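PDB 7ADK: lipoprotein from Mycoplasma mycoides subsp. capri, which is probably a serine peptidase of the PA clan, in a mycoplasma family thought to cleave host antibodies. Local coordinates for residues F159-G164 against F180-E185; I506-D511 against D539-E544; S599-Q604 against D792-K797; P638-D643 against D661-I666. One frame throughout, in Å; residues are numbered along the deposited sequence.

Interaction 1 of 4, residues F159-G164 against F180-E185; sequences FAYFGG and FDYDNE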
# COMPACT_ATOMS: atom_id res chain seq x y z
N PHE B 159 7.80 7.32 -30.22
CA PHE B 159 7.11 7.80 -31.43
C PHE B 159 6.79 6.71 -32.48
O PHE B 159 6.32 7.03 -33.56
CB PHE B 159 7.89 8.97 -32.04
CG PHE B 159 8.21 10.11 -31.10
CD1 PHE B 159 7.18 10.83 -30.47
CD2 PHE B 159 9.55 10.50 -30.90
CE1 PHE B 159 7.48 11.93 -29.66
CE2 PHE B 159 9.84 11.60 -30.07
CZ PHE B 159 8.81 12.31 -29.45
N ALA B 160 7.02 5.43 -32.18
CA ALA B 160 6.85 4.30 -33.10
C ALA B 160 5.41 4.15 -33.63
O ALA B 160 5.21 3.93 -34.83
CB ALA B 160 7.34 3.04 -32.40
N TYR B 161 4.40 4.38 -32.79
CA TYR B 161 2.99 4.46 -33.18
C TYR B 161 2.70 5.58 -34.21
O TYR B 161 1.78 5.46 -35.02
CB TYR B 161 2.19 4.67 -31.90
CG TYR B 161 0.71 4.84 -32.12
CD1 TYR B 161 -0.13 3.71 -32.23
CD2 TYR B 161 0.17 6.13 -32.25
CE1 TYR B 161 -1.50 3.88 -32.46
CE2 TYR B 161 -1.19 6.29 -32.51
CZ TYR B 161 -2.03 5.17 -32.60
OH TYR B 161 -3.35 5.32 -32.84
N PHE B 162 3.49 6.65 -34.21
CA PHE B 162 3.43 7.76 -35.16
C PHE B 162 4.39 7.62 -36.34
O PHE B 162 4.39 8.46 -37.24
CB PHE B 162 3.69 9.07 -34.44
CG PHE B 162 2.80 9.32 -33.25
CD1 PHE B 162 1.50 9.79 -33.44
CD2 PHE B 162 3.27 9.02 -31.96
CE1 PHE B 162 0.67 9.99 -32.33
CE2 PHE B 162 2.43 9.19 -30.87
CZ PHE B 162 1.14 9.69 -31.05
N GLY B 163 5.23 6.59 -36.38
CA GLY B 163 6.25 6.41 -37.42
C GLY B 163 7.54 7.21 -37.23
O GLY B 163 8.26 7.46 -38.20
N GLY B 164 7.85 7.62 -36.00
CA GLY B 164 9.05 8.39 -35.62
C GLY B 164 8.75 9.86 -35.33
O GLY B 164 7.63 10.32 -35.47
N PHE B 180 -8.10 11.70 -35.64
CA PHE B 180 -8.94 10.50 -35.54
C PHE B 180 -8.73 9.54 -36.71
O PHE B 180 -8.51 8.36 -36.48
CB PHE B 180 -10.42 10.86 -35.46
CG PHE B 180 -11.31 9.63 -35.46
CD1 PHE B 180 -11.58 8.96 -34.26
CD2 PHE B 180 -11.91 9.19 -36.65
CE1 PHE B 180 -12.46 7.86 -34.25
CE2 PHE B 180 -12.82 8.12 -36.63
CZ PHE B 180 -13.09 7.45 -35.43
N ASP B 181 -8.74 10.00 -37.96
CA ASP B 181 -8.55 9.14 -39.12
C ASP B 181 -7.21 8.37 -39.10
O ASP B 181 -7.13 7.27 -39.66
CB ASP B 181 -8.65 9.98 -40.40
CG ASP B 181 -10.03 10.56 -40.73
OD1 ASP B 181 -10.08 11.43 -41.63
OD2 ASP B 181 -11.06 10.12 -40.18
N TYR B 182 -6.18 8.89 -38.43
CA TYR B 182 -4.92 8.18 -38.21
C TYR B 182 -5.03 7.06 -37.15
O TYR B 182 -4.60 5.93 -37.39
CB TYR B 182 -3.85 9.21 -37.83
CG TYR B 182 -2.47 8.62 -37.67
CD1 TYR B 182 -1.67 8.42 -38.81
CD2 TYR B 182 -2.02 8.18 -36.41
CE1 TYR B 182 -0.43 7.77 -38.69
CE2 TYR B 182 -0.79 7.52 -36.29
CZ TYR B 182 0.00 7.30 -37.44
OH TYR B 182 1.15 6.59 -37.36
N ASP B 183 -5.63 7.37 -36.00
CA ASP B 183 -5.84 6.43 -34.90
C ASP B 183 -6.90 5.37 -35.20
O ASP B 183 -6.75 4.23 -34.80
CB ASP B 183 -6.23 7.20 -33.63
CG ASP B 183 -5.17 8.15 -33.08
OD1 ASP B 183 -3.97 7.84 -33.23
OD2 ASP B 183 -5.54 9.17 -32.46
N ASN B 184 -7.96 5.71 -35.92
CA ASN B 184 -9.03 4.77 -36.25
C ASN B 184 -8.55 3.72 -37.28
O ASN B 184 -8.89 2.55 -37.13
CB ASN B 184 -10.24 5.58 -36.70
CG ASN B 184 -11.43 4.71 -37.03
OD1 ASN B 184 -12.16 4.26 -36.17
ND2 ASN B 184 -11.67 4.46 -38.28
N GLU B 185 -7.69 4.05 -38.25
CA GLU B 185 -7.13 3.03 -39.15
C GLU B 185 -6.11 2.10 -38.47
O GLU B 185 -5.68 1.12 -39.08
CB GLU B 185 -6.61 3.65 -40.46
CG GLU B 185 -5.23 4.31 -40.40
CD GLU B 185 -4.54 4.54 -41.76
OE1 GLU B 185 -5.10 4.20 -42.82
OE2 GLU B 185 -3.40 5.03 -41.77

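Interaction 2 of 4, residues I506-D511 against D539-E544; sequences IFHATD and DFAIVE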
# COMPACT_ATOMS: atom_id res chain seq x y z
N ILE B 506 -33.91 9.20 -3.12
CA ILE B 506 -34.98 10.14 -3.49
C ILE B 506 -35.17 10.34 -4.99
O ILE B 506 -36.30 10.49 -5.44
CB ILE B 506 -34.77 11.46 -2.72
CG1 ILE B 506 -35.57 11.32 -1.44
CG2 ILE B 506 -35.12 12.72 -3.48
CD1 ILE B 506 -35.63 12.55 -0.58
N PHE B 507 -34.11 10.31 -5.78
CA PHE B 507 -34.15 10.42 -7.24
C PHE B 507 -33.28 9.33 -7.86
O PHE B 507 -32.22 9.05 -7.33
CB PHE B 507 -33.73 11.85 -7.64
CG PHE B 507 -33.71 12.16 -9.12
CD1 PHE B 507 -34.83 11.90 -9.92
CD2 PHE B 507 -32.55 12.68 -9.73
CE1 PHE B 507 -34.80 12.14 -11.30
CE2 PHE B 507 -32.52 12.93 -11.11
CZ PHE B 507 -33.64 12.64 -11.90
N HIS B 508 -33.72 8.70 -8.95
CA HIS B 508 -33.04 7.56 -9.59
C HIS B 508 -32.70 7.73 -11.08
O HIS B 508 -32.20 6.79 -11.69
CB HIS B 508 -33.84 6.27 -9.33
CG HIS B 508 -33.35 5.41 -8.23
ND1 HIS B 508 -32.19 4.68 -8.23
CD2 HIS B 508 -34.01 5.12 -7.08
CE1 HIS B 508 -32.16 3.94 -7.12
NE2 HIS B 508 -33.25 4.20 -6.41
N ALA B 509 -33.02 8.88 -11.70
CA ALA B 509 -32.73 9.16 -13.12
C ALA B 509 -33.16 8.05 -14.10
O ALA B 509 -32.51 7.79 -15.11
CB ALA B 509 -31.27 9.59 -13.30
N THR B 510 -34.29 7.39 -13.83
CA THR B 510 -34.90 6.38 -14.70
C THR B 510 -35.91 7.02 -15.63
O THR B 510 -36.77 7.79 -15.22
CB THR B 510 -35.58 5.27 -13.90
OG1 THR B 510 -36.40 5.80 -12.88
CG2 THR B 510 -34.58 4.33 -13.28
N ASP B 511 -35.83 6.68 -16.91
CA ASP B 511 -36.84 6.98 -17.93
C ASP B 511 -37.22 8.47 -18.06
O ASP B 511 -38.33 8.85 -18.41
CB ASP B 511 -38.02 6.02 -17.78
CG ASP B 511 -38.65 5.61 -19.10
OD1 ASP B 511 -38.02 5.72 -20.16
OD2 ASP B 511 -39.80 5.15 -19.08
N ASP B 539 -26.81 6.24 -15.07
CA ASP B 539 -26.44 5.74 -13.74
C ASP B 539 -26.10 6.89 -12.76
O ASP B 539 -24.94 7.19 -12.49
CB ASP B 539 -25.36 4.66 -13.89
CG ASP B 539 -25.21 3.77 -12.65
OD1 ASP B 539 -26.16 3.69 -11.84
OD2 ASP B 539 -24.14 3.18 -12.44
N PHE B 540 -27.12 7.55 -12.24
CA PHE B 540 -27.06 8.66 -11.28
C PHE B 540 -28.26 8.63 -10.30
O PHE B 540 -29.39 8.45 -10.74
CB PHE B 540 -27.00 9.99 -12.04
CG PHE B 540 -27.21 11.22 -11.17
CD1 PHE B 540 -26.33 11.50 -10.11
CD2 PHE B 540 -28.32 12.05 -11.38
CE1 PHE B 540 -26.56 12.59 -9.27
CE2 PHE B 540 -28.54 13.16 -10.55
CZ PHE B 540 -27.66 13.43 -9.50
N ALA B 541 -28.04 8.81 -9.00
CA ALA B 541 -29.09 8.81 -8.00
C ALA B 541 -28.79 9.81 -6.88
O ALA B 541 -27.63 10.17 -6.68
CB ALA B 541 -29.27 7.39 -7.49
N ILE B 542 -29.80 10.27 -6.15
CA ILE B 542 -29.62 11.24 -5.06
C ILE B 542 -30.23 10.69 -3.77
O ILE B 542 -31.42 10.43 -3.70
CB ILE B 542 -30.19 12.62 -5.42
CG1 ILE B 542 -29.67 13.10 -6.78
CG2 ILE B 542 -29.87 13.63 -4.30
CD1 ILE B 542 -30.30 14.40 -7.26
N VAL B 543 -29.40 10.51 -2.75
CA VAL B 543 -29.75 9.92 -1.46
C VAL B 543 -29.90 10.99 -0.38
O VAL B 543 -29.03 11.82 -0.19
CB VAL B 543 -28.68 8.89 -1.03
CG1 VAL B 543 -28.90 8.38 0.40
CG2 VAL B 543 -28.68 7.71 -2.00
N GLU B 544 -31.00 10.94 0.35
CA GLU B 544 -31.26 11.75 1.53
C GLU B 544 -30.77 11.04 2.80
O GLU B 544 -31.02 9.85 2.98
CB GLU B 544 -32.76 12.05 1.58
CG GLU B 544 -33.21 12.88 2.78
CD GLU B 544 -34.74 13.04 2.81
OE1 GLU B 544 -35.41 12.14 3.35
OE2 GLU B 544 -35.26 14.09 2.37

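Interaction 3 of 4, residues S599-Q604 against D792-K797; sequences SLLNEQ and DGYDYK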
# COMPACT_ATOMS: atom_id res chain seq x y z
N SER B 599 -22.90 23.92 -22.52
CA SER B 599 -22.93 22.75 -23.40
C SER B 599 -21.51 22.31 -23.74
O SER B 599 -20.80 23.04 -24.43
CB SER B 599 -23.64 23.15 -24.68
OG SER B 599 -23.60 22.13 -25.64
N LEU B 600 -21.07 21.12 -23.33
CA LEU B 600 -19.77 20.56 -23.75
C LEU B 600 -19.70 20.21 -25.26
O LEU B 600 -18.63 19.89 -25.76
CB LEU B 600 -19.44 19.32 -22.89
CG LEU B 600 -18.34 19.52 -21.83
CD1 LEU B 600 -18.11 18.20 -21.11
CD2 LEU B 600 -17.00 19.94 -22.41
N LEU B 601 -20.83 20.26 -25.97
CA LEU B 601 -20.95 19.97 -27.40
C LEU B 601 -20.74 21.21 -28.29
O LEU B 601 -20.30 21.07 -29.44
CB LEU B 601 -22.33 19.34 -27.65
CG LEU B 601 -22.46 17.93 -27.04
CD1 LEU B 601 -23.92 17.62 -26.78
CD2 LEU B 601 -21.91 16.85 -27.96
N ASN B 602 -21.00 22.42 -27.78
CA ASN B 602 -20.67 23.67 -28.47
C ASN B 602 -19.14 23.84 -28.59
O ASN B 602 -18.39 23.48 -27.68
CB ASN B 602 -21.28 24.87 -27.75
CG ASN B 602 -22.79 24.92 -27.61
OD1 ASN B 602 -23.32 25.80 -26.95
ND2 ASN B 602 -23.53 24.01 -28.18
N GLU B 603 -18.66 24.37 -29.71
CA GLU B 603 -17.23 24.35 -30.02
C GLU B 603 -16.37 25.24 -29.11
O GLU B 603 -15.25 24.88 -28.75
CB GLU B 603 -17.03 24.70 -31.50
CG GLU B 603 -15.67 24.32 -32.09
CD GLU B 603 -15.36 22.82 -31.98
OE1 GLU B 603 -14.16 22.45 -31.95
OE2 GLU B 603 -16.29 21.99 -31.94
N GLN B 604 -16.90 26.39 -28.67
CA GLN B 604 -16.21 27.27 -27.74
C GLN B 604 -16.13 26.70 -26.32
O GLN B 604 -15.24 27.09 -25.57
CB GLN B 604 -16.80 28.69 -27.77
CG GLN B 604 -18.07 28.95 -26.94
CD GLN B 604 -19.36 28.35 -27.49
OE1 GLN B 604 -19.40 27.68 -28.51
NE2 GLN B 604 -20.47 28.55 -26.83
N ASP B 792 -27.21 19.70 -23.80
CA ASP B 792 -27.75 20.63 -24.78
C ASP B 792 -28.52 19.93 -25.91
O ASP B 792 -29.17 20.57 -26.74
CB ASP B 792 -26.54 21.37 -25.33
CG ASP B 792 -26.82 22.60 -26.18
OD1 ASP B 792 -25.97 22.93 -27.03
OD2 ASP B 792 -27.85 23.27 -25.94
N GLY B 793 -28.44 18.60 -25.95
CA GLY B 793 -28.84 17.77 -27.06
C GLY B 793 -27.84 17.84 -28.20
O GLY B 793 -26.89 18.62 -28.18
N TYR B 794 -28.05 17.00 -29.20
CA TYR B 794 -27.30 16.96 -30.44
C TYR B 794 -28.20 16.41 -31.53
O TYR B 794 -29.01 15.52 -31.26
CB TYR B 794 -26.04 16.10 -30.29
CG TYR B 794 -25.05 16.32 -31.40
CD1 TYR B 794 -24.10 17.36 -31.29
CD2 TYR B 794 -25.06 15.51 -32.55
CE1 TYR B 794 -23.16 17.57 -32.31
CE2 TYR B 794 -24.15 15.74 -33.59
CZ TYR B 794 -23.19 16.76 -33.47
OH TYR B 794 -22.31 17.02 -34.47
N ASP B 795 -28.08 16.93 -32.75
CA ASP B 795 -28.89 16.52 -33.89
C ASP B 795 -28.02 15.82 -34.93
O ASP B 795 -27.00 16.37 -35.36
CB ASP B 795 -29.60 17.77 -34.44
CG ASP B 795 -30.63 17.48 -35.54
OD1 ASP B 795 -30.56 16.43 -36.20
OD2 ASP B 795 -31.52 18.33 -35.74
N TYR B 796 -28.41 14.62 -35.35
CA TYR B 796 -27.71 13.78 -36.31
C TYR B 796 -28.19 13.91 -37.76
O TYR B 796 -27.82 13.09 -38.60
CB TYR B 796 -27.79 12.33 -35.82
CG TYR B 796 -27.20 12.10 -34.44
CD1 TYR B 796 -25.81 12.10 -34.27
CD2 TYR B 796 -28.04 11.82 -33.35
CE1 TYR B 796 -25.26 11.78 -33.03
CE2 TYR B 796 -27.49 11.51 -32.09
CZ TYR B 796 -26.09 11.45 -31.94
OH TYR B 796 -25.52 11.04 -30.78
N LYS B 797 -29.04 14.89 -38.10
CA LYS B 797 -29.47 15.19 -39.48
C LYS B 797 -30.07 13.96 -40.19
O LYS B 797 -29.77 13.66 -41.33
CB LYS B 797 -28.35 15.89 -40.27
CG LYS B 797 -28.02 17.31 -39.78
CD LYS B 797 -27.06 17.36 -38.59
CE LYS B 797 -26.82 18.79 -38.12
NZ LYS B 797 -25.98 18.81 -36.90

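Interaction 4 of 4, residues P638-D643 against D661-I666; sequences PTAYKD and DFSLWI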
# COMPACT_ATOMS: atom_id res chain seq x y z
N PRO B 638 -12.00 3.24 -4.38
CA PRO B 638 -12.00 1.84 -4.73
C PRO B 638 -11.52 1.00 -3.55
O PRO B 638 -10.77 1.47 -2.70
CB PRO B 638 -11.09 1.73 -5.95
CG PRO B 638 -10.12 2.90 -5.78
CD PRO B 638 -10.92 3.95 -5.03
N THR B 639 -11.91 -0.27 -3.49
CA THR B 639 -11.31 -1.22 -2.54
C THR B 639 -9.80 -1.31 -2.75
O THR B 639 -9.30 -1.24 -3.88
CB THR B 639 -11.92 -2.61 -2.67
OG1 THR B 639 -11.85 -3.07 -4.00
CG2 THR B 639 -13.37 -2.64 -2.21
N ALA B 640 -9.04 -1.47 -1.68
CA ALA B 640 -7.58 -1.47 -1.74
C ALA B 640 -6.95 -2.72 -2.38
O ALA B 640 -5.73 -2.79 -2.52
CB ALA B 640 -7.07 -1.20 -0.32
N TYR B 641 -7.73 -3.71 -2.82
CA TYR B 641 -7.21 -4.98 -3.36
C TYR B 641 -6.34 -4.81 -4.61
O TYR B 641 -5.30 -5.46 -4.72
CB TYR B 641 -8.38 -5.94 -3.61
CG TYR B 641 -7.93 -7.32 -4.05
CD1 TYR B 641 -7.32 -8.19 -3.12
CD2 TYR B 641 -8.09 -7.73 -5.38
CE1 TYR B 641 -6.84 -9.44 -3.53
CE2 TYR B 641 -7.61 -8.99 -5.80
CZ TYR B 641 -6.97 -9.84 -4.88
OH TYR B 641 -6.48 -11.04 -5.28
N LYS B 642 -6.70 -3.91 -5.53
CA LYS B 642 -5.91 -3.60 -6.74
C LYS B 642 -5.03 -2.35 -6.64
O LYS B 642 -4.50 -1.85 -7.63
CB LYS B 642 -6.79 -3.64 -8.01
CG LYS B 642 -7.53 -4.98 -8.13
CD LYS B 642 -7.99 -5.31 -9.55
CE LYS B 642 -6.83 -5.77 -10.44
NZ LYS B 642 -7.30 -6.15 -11.79
N ASP B 643 -4.82 -1.82 -5.43
CA ASP B 643 -3.92 -0.71 -5.15
C ASP B 643 -2.45 -1.13 -5.29
O ASP B 643 -1.85 -1.72 -4.39
CB ASP B 643 -4.26 -0.13 -3.77
CG ASP B 643 -3.45 1.10 -3.36
OD1 ASP B 643 -2.41 1.37 -3.99
OD2 ASP B 643 -3.91 1.79 -2.42
N ASP B 661 -11.25 -2.38 3.69
CA ASP B 661 -10.21 -1.39 3.33
C ASP B 661 -10.19 -0.83 1.89
O ASP B 661 -10.43 -1.53 0.91
CB ASP B 661 -8.82 -1.85 3.78
CG ASP B 661 -7.93 -0.69 4.27
OD1 ASP B 661 -8.39 0.48 4.28
OD2 ASP B 661 -6.78 -0.97 4.66
N PHE B 662 -9.87 0.46 1.80
CA PHE B 662 -10.09 1.34 0.65
C PHE B 662 -8.95 2.35 0.46
O PHE B 662 -8.17 2.64 1.37
CB PHE B 662 -11.42 2.08 0.78
CG PHE B 662 -12.65 1.21 0.92
CD1 PHE B 662 -13.49 1.01 -0.18
CD2 PHE B 662 -13.00 0.67 2.16
CE1 PHE B 662 -14.65 0.24 -0.05
CE2 PHE B 662 -14.15 -0.12 2.29
CZ PHE B 662 -14.98 -0.33 1.19
N SER B 663 -8.88 2.92 -0.75
CA SER B 663 -7.88 3.91 -1.19
C SER B 663 -8.53 5.25 -1.55
O SER B 663 -9.69 5.27 -1.92
CB SER B 663 -7.16 3.40 -2.44
OG SER B 663 -6.60 2.13 -2.25
N LEU B 664 -7.82 6.38 -1.49
CA LEU B 664 -8.28 7.72 -1.92
C LEU B 664 -7.85 8.02 -3.37
O LEU B 664 -6.99 8.86 -3.61
CB LEU B 664 -7.78 8.77 -0.91
CG LEU B 664 -8.24 10.22 -1.21
CD1 LEU B 664 -9.59 10.53 -0.61
CD2 LEU B 664 -7.24 11.20 -0.62
N TRP B 665 -8.44 7.31 -4.34
CA TRP B 665 -8.08 7.43 -5.76
C TRP B 665 -8.37 8.82 -6.34
O TRP B 665 -9.22 9.57 -5.87
CB TRP B 665 -8.73 6.30 -6.57
CG TRP B 665 -7.92 5.68 -7.67
CD1 TRP B 665 -7.87 6.08 -8.96
CD2 TRP B 665 -7.03 4.52 -7.61
NE1 TRP B 665 -7.02 5.27 -9.67
CE2 TRP B 665 -6.45 4.32 -8.89
CE3 TRP B 665 -6.69 3.59 -6.61
CZ2 TRP B 665 -5.50 3.33 -9.14
CZ3 TRP B 665 -5.75 2.57 -6.86
CH2 TRP B 665 -5.13 2.46 -8.11
N ILE B 666 -7.60 9.19 -7.35
CA ILE B 666 -7.42 10.54 -7.90
C ILE B 666 -7.43 10.46 -9.43
O ILE B 666 -7.87 9.48 -10.00
CB ILE B 666 -6.23 11.26 -7.16
CG1 ILE B 666 -5.78 12.65 -7.66
CG2 ILE B 666 -5.02 10.38 -6.85
CD1 ILE B 666 -4.78 13.37 -6.75

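Interaction 1 of 4, residues F159-G164 against F180-E185
The 3-10 turn holding Tyr161 and Phe162 stands off from the helix holding Tyr182 and Asp183, with the CA atoms of Phe162 and Tyr182 8.9 Å apart. Two tyrosines bridge this gap, one from each backbone. They slide past each other in opposite directions, and their CE2 atoms are 4.0 Å apart. Tyr182 extends from the helix with CG opposite its main-chain N (chi1 -176°). Its hydroxyl gives a hydrogen bond to the carbonyl of Tyr161, with OH to O at 2.7 Å. The donor lies in the carbonyl plane, on a lone pair. Tyr161 reaches the other way, and its OH donates to OD1 of Asp183 at 2.6 Å. That hydroxyl meets OD1 from above the carboxylate plane, 39° out of it. The ring and the carboxylate are turned 34° against each other.

Phe162 backs the pair. CD2 of Tyr161 lies 3.8 Å above the plane of the Phe162 ring, over its centre. Phe162 also touches Tyr182, CD1 to CE2 at 4.3 Å. Asp183 has a second partner, since its OD2 bonds to the hydroxyl of Tyr171.

The two tyrosine hydroxyl bonds, one running each way, tie the turn before helix 165-173 to helix 176-192. Both oxygens of Asp183 are hydrogen-bonded to tyrosine hydroxyls, which would favour its charged form.

Interaction 2 of 4, residues I506-D511 against D539-E544
The Phe507 ring presents its edge to Ile542 and Phe540. CD1 of Ile542 sits 3.8 Å from CD2 of Phe507, and CE2 of Phe540 lies 4.0 Å from CE2 of Phe507. On one face, Ala509 N stands 3.7 Å above the ring plane, over the centre. The two phenylalanine side chains cross at about a right angle. Phe507 and Ile542 point to the same face of the sheet. With CG trans to N (chi1 180°), the Phe507 ring turns its CD2-CE2 edge to Ile542 and Phe540. Phe540 also packs on Trp427 and Met429 of strand 421-433, and its ring meets that of Phe789 edge-to-face.

At the far end, the methyl CD1 of Ile506 packs along the Glu544 chain, 3.6 Å from its CB, and ends beside the carboxylate. OE2 of Glu544 is bonded to the hydroxyls of Tyr832 and Tyr444. On the other side of the strand pair, ND1 of His508 rests near CB of Ala541 and bonds to OG of Ser449.

The backbones run antiparallel. Ile506 N donates to Ile542 O at 2.8 Å, while Phe507 N makes a weak bond to the same oxygen. Ile542 N returns a bond to Phe507 O at 3.0 Å.

Asp539, just before the strand, bonds through OD2 to ND1 of His450. This is consistent with the His-Asp pair of a PA-clan catalytic triad. Ile506 and Phe507 both facing Ile542 form a classic beta bulge, at the end of strand 503-507 in the antiparallel sheet of this peptidase fold.

Interaction 3 of 4, residues S599-Q604 against D792-K797
Asp792 uses one oxygen, OD1, to hold both Ser599 and Asn602. OG of Ser599 donates to it at 2.9 Å, from above the carboxylate plane and 37° out of it. ND2 of Asn602 donates to the same OD1, also at 2.9 Å, and arrives nearly in line with the C-O bond. The second bond is bent, with an N-H...O angle of 136°. Here the amide and carboxylate planes stand 75° apart, and OD1 is tilted out of the plane of the amide.

CB of Asp792 already points toward 599-604, and its carboxylate reaches the Ser599 and Asn602 side chains. OG of Ser599 also receives weak bonds from the backbone N atoms of Leu601 and Asn602. These weak bonds may help hold the serine in the turn that leads into helix 603-606. Asn602 is the N-cap residue of that helix, but its side chain makes no capping bond and is turned to Asp792.

The packing lies beside these bonds, between Leu601 and the residues after Asp792. CD1 of Leu601 touches the carbonyl O of Gly793 at 3.4 Å. Its other branch, CD2, meets CD1 of Tyr794 at 4.0 Å. Leu805 adds to this apolar patch, touching both Leu601 and Tyr794, and the ring of Phe706 meets that of Tyr794.

The contact joins residues 792-794, where the chain leads on toward strand 807-809, to the turn before helix 603-606. Two neutral donors on OD1 probably stabilise the negative charge of Asp792, with no basic side chain of these two segments bonded to it.

Interaction 4 of 4, residues P638-D643 against D661-I666
Pro638 and Trp665 meet at about a right angle, with CG of the proline 3.6 Å from CE3 of the indole. The far end of the indole, CZ3, turns an edge to CA of Asp643.

Ser663 swings OG to the side of its own N, away from its carbonyl carbon (chi1 -54°), and this aims the hydroxyl at Asp643. It donates to OD2 of Asp643 at 2.7 Å, on the anti side of the carboxylate and 34° out of plane. OD1 of Asp643 accepts from the N of Tyr645.

Thr639 places CG2 beside its own N and trans to its carbonyl carbon, facing Phe662. Phe662 makes the same choice for its CG (chi1 -58°), and its CE1 lies 3.8 Å from CG2 of Thr639. OG1 of Thr639 bonds to the carbonyl O of Gly756. Two backbone bonds flank this threonine. Ser663 N gives to Pro638 O at 3.1 Å, and Ala640 N gives to Asp661 O at 2.9 Å.

The backbone bridge joins the loops on either side of helix 651-655. Beside the packing of Trp665 on Pro638, the buried Ser663-Asp643 hydrogen bond adds a polar side-chain tie between the same two loops.

In the fold
The four contacts are spread through one chain and none touches another. Interaction 4 is nested along the sequence inside the loop closed by interaction 3, yet their centres lie 36 Å apart. Interactions 2 and 4 are nearer, with centres 25 Å apart and nearest atoms about 14 Å. Interaction 2 includes Asp539, paired with His450 and probably of the catalytic triad. Thr639 of interaction 4 bonds to Gly756, in a glycine-rich segment resembling the nucleophile loop of PA-clan peptidases. Interaction 3 has its centre 25 Å from that of interaction 2. Interaction 1 lies 41 Å from interaction 2, centre to centre, across the middle of the chain.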